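Local coordinates for uncharacterized protein (Bacteroides caccae, PDB 4L7A), which is of unknown function but is probably a zinc-dependent metallopeptidase, at residues Ile46-Thr57 / His95-Lys104; Tyr160-Tyr168 / Ile228-Val236. All coordinates share one frame; numbering follows the deposited sequence.

Interaction 1: residues Ile46-Thr57 / His95-Lys104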
loop_
_atom_site.group_PDB
_atom_site.type_symbol
_atom_site.label_atom_id
_atom_site.label_comp_id
_atom_site.label_asym_id
_atom_site.label_seq_id
_atom_site.Cartn_x
_atom_site.Cartn_y
_atom_site.Cartn_z
ATOM N N ILE A 46 -13.655 -4.756 16.428
ATOM C CA ILE A 46 -12.212 -4.631 16.304
ATOM C C ILE A 46 -11.572 -4.782 17.681
ATOM O O ILE A 46 -11.940 -4.129 18.660
ATOM C CB ILE A 46 -11.796 -3.268 15.632
ATOM C CG1 ILE A 46 -12.206 -3.283 14.152
ATOM C CG2 ILE A 46 -10.301 -3.061 15.758
ATOM C CD1 ILE A 46 -11.936 -2.050 13.402
ATOM N N GLU A 47 -10.563 -5.620 17.731
ATOM C CA GLU A 47 -9.851 -5.849 18.959
ATOM C C GLU A 47 -8.361 -5.571 18.698
ATOM O O GLU A 47 -7.739 -6.229 17.872
ATOM C CB GLU A 47 -10.160 -7.283 19.421
ATOM C CG GLU A 47 -9.039 -8.091 20.034
ATOM C CD GLU A 47 -9.534 -9.470 20.446
ATOM O OE1 GLU A 47 -10.770 -9.634 20.622
ATOM O OE2 GLU A 47 -8.692 -10.391 20.582
ATOM N N SER A 48 -7.813 -4.563 19.382
ATOM C CA SER A 48 -6.370 -4.311 19.350
ATOM C C SER A 48 -5.863 -3.494 20.508
ATOM O O SER A 48 -6.611 -3.008 21.342
ATOM C CB SER A 48 -5.871 -3.776 17.999
ATOM O OG SER A 48 -6.423 -2.562 17.616
ATOM N N ASP A 49 -4.550 -3.427 20.582
ATOM C CA ASP A 49 -3.881 -2.538 21.486
ATOM C C ASP A 49 -4.164 -1.105 21.030
ATOM O O ASP A 49 -4.500 -0.857 19.878
ATOM C CB ASP A 49 -2.385 -2.868 21.487
ATOM C CG ASP A 49 -2.124 -4.297 21.951
ATOM O OD1 ASP A 49 -2.787 -4.751 22.915
ATOM O OD2 ASP A 49 -1.297 -4.985 21.310
ATOM N N TYR A 50 -4.042 -0.162 21.940
ATOM C CA TYR A 50 -4.411 1.214 21.641
ATOM C C TYR A 50 -3.406 2.161 22.327
ATOM O O TYR A 50 -2.608 1.714 23.160
ATOM C CB TYR A 50 -5.862 1.485 22.130
ATOM C CG TYR A 50 -6.061 1.308 23.591
ATOM C CD1 TYR A 50 -6.256 0.061 24.092
ATOM C CD2 TYR A 50 -5.981 2.378 24.494
ATOM C CE1 TYR A 50 -6.383 -0.147 25.420
ATOM C CE2 TYR A 50 -6.083 2.202 25.798
ATOM C CZ TYR A 50 -6.284 0.900 26.278
ATOM O OH TYR A 50 -6.363 0.564 27.599
ATOM N N THR A 51 -3.491 3.462 22.005
ATOM C CA THR A 51 -2.728 4.483 22.691
ATOM C C THR A 51 -3.684 5.576 23.151
ATOM O O THR A 51 -4.888 5.470 22.914
ATOM C CB THR A 51 -1.642 5.077 21.782
ATOM O OG1 THR A 51 -2.224 5.919 20.772
ATOM C CG2 THR A 51 -0.786 4.001 21.164
ATOM N N HIS A 52 -3.172 6.643 23.763
ATOM C CA HIS A 52 -4.023 7.796 24.122
ATOM C C HIS A 52 -4.499 8.589 22.904
ATOM O O HIS A 52 -5.424 9.439 23.011
ATOM C CB HIS A 52 -3.341 8.721 25.110
ATOM C CG HIS A 52 -3.189 8.117 26.445
ATOM N ND1 HIS A 52 -2.497 8.724 27.471
ATOM C CD2 HIS A 52 -3.667 6.948 26.943
ATOM C CE1 HIS A 52 -2.574 7.960 28.553
ATOM N NE2 HIS A 52 -3.277 6.878 28.255
ATOM N N ASN A 53 -3.925 8.288 21.749
ATOM C CA ASN A 53 -4.445 8.773 20.503
ATOM C C ASN A 53 -5.752 8.205 19.980
ATOM O O ASN A 53 -6.256 8.686 18.970
ATOM C CB ASN A 53 -3.414 8.586 19.421
ATOM C CG ASN A 53 -2.738 9.853 19.095
ATOM O OD1 ASN A 53 -2.443 10.658 20.006
ATOM N ND2 ASN A 53 -2.477 10.080 17.773
ATOM N N LEU A 54 -6.249 7.134 20.582
ATOM C CA LEU A 54 -7.492 6.539 20.124
ATOM C C LEU A 54 -8.659 7.557 20.259
ATOM O O LEU A 54 -8.791 8.208 21.287
ATOM C CB LEU A 54 -7.825 5.341 20.982
ATOM C CG LEU A 54 -9.041 4.542 20.507
ATOM C CD1 LEU A 54 -8.801 3.959 19.145
ATOM C CD2 LEU A 54 -9.297 3.385 21.502
ATOM N N VAL A 55 -9.441 7.679 19.193
ATOM C CA VAL A 55 -10.699 8.457 19.155
ATOM C C VAL A 55 -11.761 7.593 18.428
ATOM O O VAL A 55 -11.413 6.637 17.743
ATOM C CB VAL A 55 -10.546 9.810 18.399
ATOM C CG1 VAL A 55 -9.546 10.709 19.085
ATOM C CG2 VAL A 55 -10.128 9.613 16.924
ATOM N N PRO A 56 -13.049 7.910 18.605
ATOM C CA PRO A 56 -14.047 7.155 17.880
ATOM C C PRO A 56 -13.791 7.179 16.365
ATOM O O PRO A 56 -13.323 8.174 15.802
ATOM C CB PRO A 56 -15.344 7.888 18.223
ATOM C CG PRO A 56 -15.079 8.476 19.539
ATOM C CD PRO A 56 -13.652 8.943 19.457
ATOM N N THR A 57 -14.084 6.068 15.727
ATOM C CA THR A 57 -13.898 5.927 14.298
ATOM C C THR A 57 -14.986 6.715 13.599
ATOM O O THR A 57 -16.146 6.433 13.798
ATOM C CB THR A 57 -13.976 4.424 13.929
ATOM O OG1 THR A 57 -12.945 3.723 14.682
ATOM C CG2 THR A 57 -13.771 4.203 12.450
ATOM N N HIS A 95 -8.843 -3.146 8.873
ATOM C CA HIS A 95 -9.565 -2.521 10.007
ATOM C C HIS A 95 -9.314 -1.055 9.903
ATOM O O HIS A 95 -8.188 -0.674 9.655
ATOM C CB HIS A 95 -8.972 -2.908 11.350
ATOM C CG HIS A 95 -9.317 -4.283 11.794
ATOM N ND1 HIS A 95 -8.918 -4.783 13.018
ATOM C CD2 HIS A 95 -10.069 -5.250 11.221
ATOM C CE1 HIS A 95 -9.388 -6.014 13.173
ATOM N NE2 HIS A 95 -10.093 -6.317 12.095
ATOM N N LEU A 96 -10.321 -0.241 10.101
ATOM C CA LEU A 96 -10.124 1.192 10.261
ATOM C C LEU A 96 -10.291 1.492 11.732
ATOM O O LEU A 96 -11.253 1.026 12.364
ATOM C CB LEU A 96 -11.143 2.002 9.482
ATOM C CG LEU A 96 -11.274 1.740 8.013
ATOM C CD1 LEU A 96 -12.136 2.819 7.388
ATOM C CD2 LEU A 96 -9.900 1.744 7.361
ATOM N N ILE A 97 -9.341 2.243 12.277
ATOM C CA ILE A 97 -9.386 2.690 13.656
ATOM C C ILE A 97 -9.159 4.169 13.690
ATOM O O ILE A 97 -8.309 4.698 12.978
ATOM C CB ILE A 97 -8.329 1.991 14.514
ATOM C CG1 ILE A 97 -8.632 0.511 14.580
ATOM C CG2 ILE A 97 -8.298 2.521 15.904
ATOM C CD1 ILE A 97 -7.546 -0.325 15.406
ATOM N N GLY A 98 -9.912 4.864 14.528
ATOM C CA GLY A 98 -9.740 6.331 14.596
ATOM C C GLY A 98 -8.514 6.774 15.402
ATOM O O GLY A 98 -8.212 6.201 16.437
ATOM N N SER A 99 -7.835 7.817 14.913
ATOM C CA SER A 99 -6.726 8.408 15.611
ATOM C C SER A 99 -6.762 9.934 15.627
ATOM O O SER A 99 -7.192 10.566 14.660
ATOM C CB SER A 99 -5.446 7.958 14.938
ATOM O OG SER A 99 -4.333 8.297 15.731
ATOM N N ALA A 100 -6.311 10.505 16.743
ATOM C CA ALA A 100 -6.271 11.923 16.960
ATOM C C ALA A 100 -5.325 12.633 15.999
ATOM O O ALA A 100 -5.582 13.750 15.659
ATOM C CB ALA A 100 -5.884 12.224 18.378
ATOM N N SER A 101 -4.274 11.957 15.540
ATOM C CA SER A 101 -3.351 12.515 14.565
ATOM C C SER A 101 -2.582 11.421 13.834
ATOM O O SER A 101 -2.765 10.208 14.114
ATOM C CB SER A 101 -2.361 13.453 15.251
ATOM O OG SER A 101 -1.640 14.203 14.290
ATOM N N TRP A 102 -1.724 11.865 12.917
ATOM C CA TRP A 102 -0.838 10.998 12.153
ATOM C C TRP A 102 0.478 10.720 12.854
ATOM O O TRP A 102 1.232 9.864 12.412
ATOM C CB TRP A 102 -0.499 11.639 10.811
ATOM C CG TRP A 102 0.381 12.834 10.899
ATOM C CD1 TRP A 102 1.751 12.850 11.029
ATOM C CD2 TRP A 102 -0.028 14.187 10.818
ATOM N NE1 TRP A 102 2.201 14.133 11.084
ATOM C CE2 TRP A 102 1.134 14.983 10.951
ATOM C CE3 TRP A 102 -1.267 14.813 10.677
ATOM C CZ2 TRP A 102 1.097 16.380 10.923
ATOM C CZ3 TRP A 102 -1.315 16.234 10.661
ATOM C CH2 TRP A 102 -0.134 16.990 10.779
ATOM N N ASP A 103 0.748 11.452 13.937
ATOM C CA ASP A 103 2.065 11.444 14.603
ATOM C C ASP A 103 2.501 10.116 15.274
ATOM O O ASP A 103 3.671 9.920 15.469
ATOM C CB ASP A 103 2.162 12.608 15.627
ATOM C CG ASP A 103 1.225 12.425 16.834
ATOM O OD1 ASP A 103 0.315 11.559 16.810
ATOM O OD2 ASP A 103 1.365 13.171 17.822
ATOM N N LYS A 104 1.588 9.236 15.658
ATOM C CA LYS A 104 1.958 7.895 16.150
ATOM C C LYS A 104 1.895 6.841 15.030
ATOM O O LYS A 104 1.519 5.718 15.308
ATOM C CB LYS A 104 0.965 7.369 17.202
ATOM C CG LYS A 104 0.625 8.272 18.338
ATOM C CD LYS A 104 1.659 8.271 19.380
ATOM C CE LYS A 104 1.049 8.620 20.705
ATOM N NZ LYS A 104 2.130 9.130 21.590
HETATM O O HOH W 1 -11.874 4.220 16.899
HETATM O O HOH W 2 -13.340 1.264 13.995
#
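Two waters bridge Thr57 OG1 to the backbone of Leu96 and Gly98, where the loop 46-57 lies alongside a strand without pairing regularly with it. The motif is a single isolated beta bridge, Leu54 with Ser99. The loop follows strand 38-40, and 95-98 belongs to strand 93-98, which lies between strands 38-40 and 115-122 in the mixed sheet.

The bridge has one good bond and one weak one. Ala100 N donates to Asn53 O at 2.9 Å. Val55 N donates weakly to Gly98 O at 3.4 Å. The loop passes close to Gly98, whose CA makes a CA-H...O contact with Val55 O at 3.6 Å.

Ile46 covers one face of the His95 ring. Its CG1 stands 3.9 Å from the ring centroid, 12° off the normal, a CH-pi contact. CG2 is anti to the backbone N (chi1 -69° places CG1 beside that N), and it touches both the ring and Ile97 CD1. Leu54 CD1 packs on Ile97 CG2 at 3.6 Å.

The amide of Asn53 reaches into the loop that follows the strand. Its ND2 donates to Ser99 OG, tilted from the amide plane, and weakly to Asp103 OD1. Ser99 OG in turn donates to Ser101 O. Both serines have two conformers, and the bonds of Ser99 OG are those of the one given. Thr51 OG1 accepts from Asn53 N in an ST turn.

One water donates to Val55 O and Thr57 OG1 and accepts from Gly98 N. The other accepts from Thr57 OG1 at 2.6 Å and donates to Leu96 O at 2.7 Å.

Interaction 2: residues Tyr160-Tyr168 / Ile228-Val236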
loop_
_atom_site.group_PDB
_atom_site.type_symbol
_atom_site.label_atom_id
_atom_site.label_comp_id
_atom_site.label_asym_id
_atom_site.label_seq_id
_atom_site.Cartn_x
_atom_site.Cartn_y
_atom_site.Cartn_z
ATOM N N TYR A 160 18.311 -11.747 -8.021
ATOM C CA TYR A 160 18.057 -10.404 -7.486
ATOM C C TYR A 160 18.920 -10.190 -6.278
ATOM O O TYR A 160 19.494 -9.097 -6.093
ATOM C CB TYR A 160 16.575 -10.205 -7.088
ATOM C CG TYR A 160 16.218 -8.810 -6.711
ATOM C CD1 TYR A 160 16.451 -8.340 -5.434
ATOM C CD2 TYR A 160 15.627 -7.948 -7.628
ATOM C CE1 TYR A 160 16.130 -7.027 -5.105
ATOM C CE2 TYR A 160 15.281 -6.681 -7.311
ATOM C CZ TYR A 160 15.541 -6.211 -6.065
ATOM O OH TYR A 160 15.201 -4.922 -5.769
ATOM N N ASP A 161 18.995 -11.225 -5.455
ATOM C CA ASP A 161 19.711 -11.167 -4.209
ATOM C C ASP A 161 21.171 -10.869 -4.386
ATOM O O ASP A 161 21.783 -10.307 -3.492
ATOM C CB ASP A 161 19.589 -12.494 -3.487
ATOM C CG ASP A 161 18.175 -12.777 -3.005
ATOM O OD1 ASP A 161 17.228 -12.044 -3.293
ATOM O OD2 ASP A 161 17.966 -13.783 -2.336
ATOM N N LYS A 162 21.753 -11.242 -5.516
ATOM C CA LYS A 162 23.181 -11.017 -5.702
ATOM C C LYS A 162 23.520 -9.585 -6.055
ATOM O O LYS A 162 24.656 -9.150 -5.826
ATOM C CB LYS A 162 23.733 -11.853 -6.861
ATOM C CG LYS A 162 23.630 -13.314 -6.657
ATOM C CD LYS A 162 24.179 -13.992 -7.895
ATOM C CE LYS A 162 24.092 -15.489 -7.792
ATOM N NZ LYS A 162 24.734 -16.047 -9.022
ATOM N N ILE A 163 22.566 -8.874 -6.654
ATOM C CA ILE A 163 22.863 -7.563 -7.216
ATOM C C ILE A 163 23.559 -6.649 -6.183
ATOM O O ILE A 163 24.595 -6.075 -6.471
ATOM C CB ILE A 163 21.623 -6.889 -7.791
ATOM C CG1 ILE A 163 21.150 -7.675 -9.017
ATOM C CG2 ILE A 163 21.936 -5.472 -8.240
ATOM C CD1 ILE A 163 19.760 -7.367 -9.435
ATOM N N SER A 164 23.039 -6.577 -4.982
ATOM C CA SER A 164 23.634 -5.720 -3.953
ATOM C C SER A 164 24.241 -6.514 -2.799
ATOM O O SER A 164 24.391 -5.996 -1.713
ATOM C CB SER A 164 22.582 -4.766 -3.426
ATOM O OG SER A 164 22.193 -3.785 -4.366
ATOM N N ALA A 165 24.588 -7.781 -3.028
ATOM C CA ALA A 165 25.273 -8.620 -1.993
ATOM C C ALA A 165 26.478 -7.881 -1.464
ATOM O O ALA A 165 27.251 -7.361 -2.201
ATOM C CB ALA A 165 25.726 -9.994 -2.576
ATOM N N GLY A 166 26.615 -7.798 -0.166
ATOM C CA GLY A 166 27.732 -7.065 0.388
ATOM C C GLY A 166 27.293 -5.724 0.926
ATOM O O GLY A 166 27.939 -5.207 1.801
ATOM N N ASN A 167 26.157 -5.178 0.480
ATOM C CA ASN A 167 25.750 -3.856 0.947
ATOM C C ASN A 167 24.498 -3.816 1.820
ATOM O O ASN A 167 24.104 -2.733 2.246
ATOM C CB ASN A 167 25.566 -2.943 -0.269
ATOM C CG ASN A 167 26.874 -2.579 -0.890
ATOM O OD1 ASN A 167 27.835 -2.458 -0.198
ATOM N ND2 ASN A 167 26.925 -2.449 -2.188
ATOM N N TYR A 168 23.902 -4.976 2.096
ATOM C CA TYR A 168 22.737 -5.039 2.949
ATOM C C TYR A 168 23.122 -4.850 4.423
ATOM O O TYR A 168 24.182 -5.234 4.830
ATOM C CB TYR A 168 22.015 -6.381 2.765
ATOM C CG TYR A 168 21.244 -6.458 1.453
ATOM C CD1 TYR A 168 20.070 -5.749 1.284
ATOM C CD2 TYR A 168 21.722 -7.170 0.380
ATOM C CE1 TYR A 168 19.360 -5.793 0.110
ATOM C CE2 TYR A 168 21.011 -7.217 -0.861
ATOM C CZ TYR A 168 19.835 -6.510 -0.972
ATOM O OH TYR A 168 19.111 -6.528 -2.120
ATOM N N ILE A 228 22.350 0.285 -10.947
ATOM C CA ILE A 228 21.940 -0.759 -10.046
ATOM C C ILE A 228 20.386 -0.765 -9.847
ATOM O O ILE A 228 19.743 -1.820 -9.912
ATOM C CB ILE A 228 22.669 -0.662 -8.720
ATOM C CG1 ILE A 228 24.184 -0.836 -8.920
ATOM C CG2 ILE A 228 22.214 -1.781 -7.839
ATOM C CD1 ILE A 228 25.036 -0.346 -7.730
ATOM N N ILE A 229 19.817 0.416 -9.646
ATOM C CA ILE A 229 18.382 0.566 -9.552
ATOM C C ILE A 229 17.712 0.164 -10.873
ATOM O O ILE A 229 16.694 -0.561 -10.849
ATOM C CB ILE A 229 17.984 1.932 -9.123
ATOM C CG1 ILE A 229 18.463 2.156 -7.700
ATOM C CG2 ILE A 229 16.455 2.093 -9.128
ATOM C CD1 ILE A 229 18.362 3.576 -7.235
ATOM N N ASP A 230 18.294 0.587 -12.000
ATOM C CA ASP A 230 17.783 0.198 -13.300
ATOM C C ASP A 230 17.732 -1.335 -13.460
ATOM O O ASP A 230 16.735 -1.887 -13.897
ATOM C CB ASP A 230 18.629 0.819 -14.425
ATOM C CG ASP A 230 18.392 2.345 -14.561
ATOM O OD1 ASP A 230 17.262 2.799 -14.253
ATOM O OD2 ASP A 230 19.324 3.064 -14.995
ATOM N N GLN A 231 18.786 -2.014 -13.050
ATOM C CA GLN A 231 18.829 -3.464 -13.176
ATOM C C GLN A 231 17.749 -4.157 -12.306
ATOM O O GLN A 231 17.072 -5.092 -12.762
ATOM C CB GLN A 231 20.223 -3.944 -12.787
ATOM C CG GLN A 231 20.369 -5.424 -12.858
ATOM C CD GLN A 231 21.749 -5.865 -12.430
ATOM O OE1 GLN A 231 22.601 -5.061 -12.104
ATOM N NE2 GLN A 231 21.974 -7.149 -12.463
ATOM N N LYS A 232 17.606 -3.697 -11.059
ATOM C CA LYS A 232 16.583 -4.209 -10.153
ATOM C C LYS A 232 15.186 -4.008 -10.699
ATOM O O LYS A 232 14.342 -4.947 -10.731
ATOM C CB LYS A 232 16.702 -3.526 -8.769
ATOM C CG LYS A 232 17.935 -3.975 -8.032
ATOM C CD LYS A 232 18.096 -3.258 -6.687
ATOM C CE LYS A 232 19.223 -3.841 -5.912
ATOM N NZ LYS A 232 19.474 -3.087 -4.604
ATOM N N LEU A 233 14.935 -2.799 -11.185
ATOM C CA LEU A 233 13.614 -2.500 -11.750
ATOM C C LEU A 233 13.311 -3.314 -12.986
ATOM O O LEU A 233 12.169 -3.747 -13.165
ATOM C CB LEU A 233 13.469 -1.014 -12.029
ATOM C CG LEU A 233 12.190 -0.567 -12.717
ATOM C CD1 LEU A 233 10.977 -0.722 -11.818
ATOM C CD2 LEU A 233 12.315 0.909 -13.163
ATOM N N ALA A 234 14.309 -3.538 -13.849
ATOM C CA ALA A 234 14.054 -4.332 -15.033
ATOM C C ALA A 234 13.695 -5.760 -14.614
ATOM O O ALA A 234 12.782 -6.398 -15.173
ATOM C CB ALA A 234 15.230 -4.336 -15.933
HETATM N N MSE A 235 14.401 -6.263 -13.616
HETATM C CA MSE A 235 14.159 -7.618 -13.140
HETATM C C MSE A 235 12.760 -7.770 -12.507
HETATM O O MSE A 235 12.053 -8.752 -12.747
HETATM C CB MSE A 235 15.230 -8.016 -12.145
HETATM C CG MSE A 235 15.191 -9.528 -11.878
HETATM SE SE MSE A 235 16.798 -10.169 -10.946
HETATM C CE MSE A 235 18.123 -9.840 -12.294
ATOM N N VAL A 236 12.353 -6.779 -11.726
ATOM C CA VAL A 236 10.980 -6.737 -11.180
ATOM C C VAL A 236 9.915 -6.684 -12.302
ATOM O O VAL A 236 8.947 -7.434 -12.268
ATOM C CB VAL A 236 10.776 -5.535 -10.221
ATOM C CG1 VAL A 236 9.318 -5.435 -9.730
ATOM C CG2 VAL A 236 11.676 -5.698 -9.016
#
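The short, weakly bonded helix 160-163 and Ser164, which starts a type II turn, meet residues 228-236 of helix 211-244, with CA atoms 6.9 Å apart at Tyr160 and Lys232 and 7.4 Å apart at Ile163 and Ile228. Ile163 is a knob in a hole formed by Ile228, Gln231, Lys232 and Met235. Its CG2 meets Ile228 CG2 at 3.7 Å, while CG1 and CD1 lie against the amide end of Gln231.

Lys232 is extended along its whole length beyond CG. Its aliphatic part crosses the Tyr160 side chain at about a right angle, with CD 3.5 Å from Tyr160 OH. This carries NZ past the hydroxyl end of Tyr160 to Ser164 OG, to which it donates at 2.8 Å. NZ also forms a salt bridge with Asp198 and a hydrogen bond to Gly185 O, so three partners hold the buried ammonium.

Met235, a selenomethionine, bends at chi3 (-66°), which turns its CE toward Ile163 CD1, 4.1 Å away. Its SE lies at the edge of the Tyr160 ring, 5.4 Å from the centroid, in a Met-aromatic contact.

Asp198 also bonds to the hydroxyls of Tyr160 and Tyr168, linking this contact to helix 195-208. Tyr160 rests on Ile199 and Val202 of that helix, and Val236 on Thr203. The short helix thus packs against both helix 195-208 and the long helix 211-244.

Interactions 1 and 2 lie on opposite sides of the chain's centre. Their own centres are about 37 Å apart and their nearest atoms about 26 Å, so they do not touch. They share no helix or strand. Both are partly buried. Interaction 1 joins a loop to a strand of the sheet; its buried part is the strand, and the loop is largely exposed. Backbone bonds, an amide and bridging waters do much of the work there. Interaction 2 joins its elements mainly through side chains, with no backbone-to-backbone hydrogen bond across it. Knob-into-hole packing and a buried lysine with an acidic partner take the place of the backbone bridge.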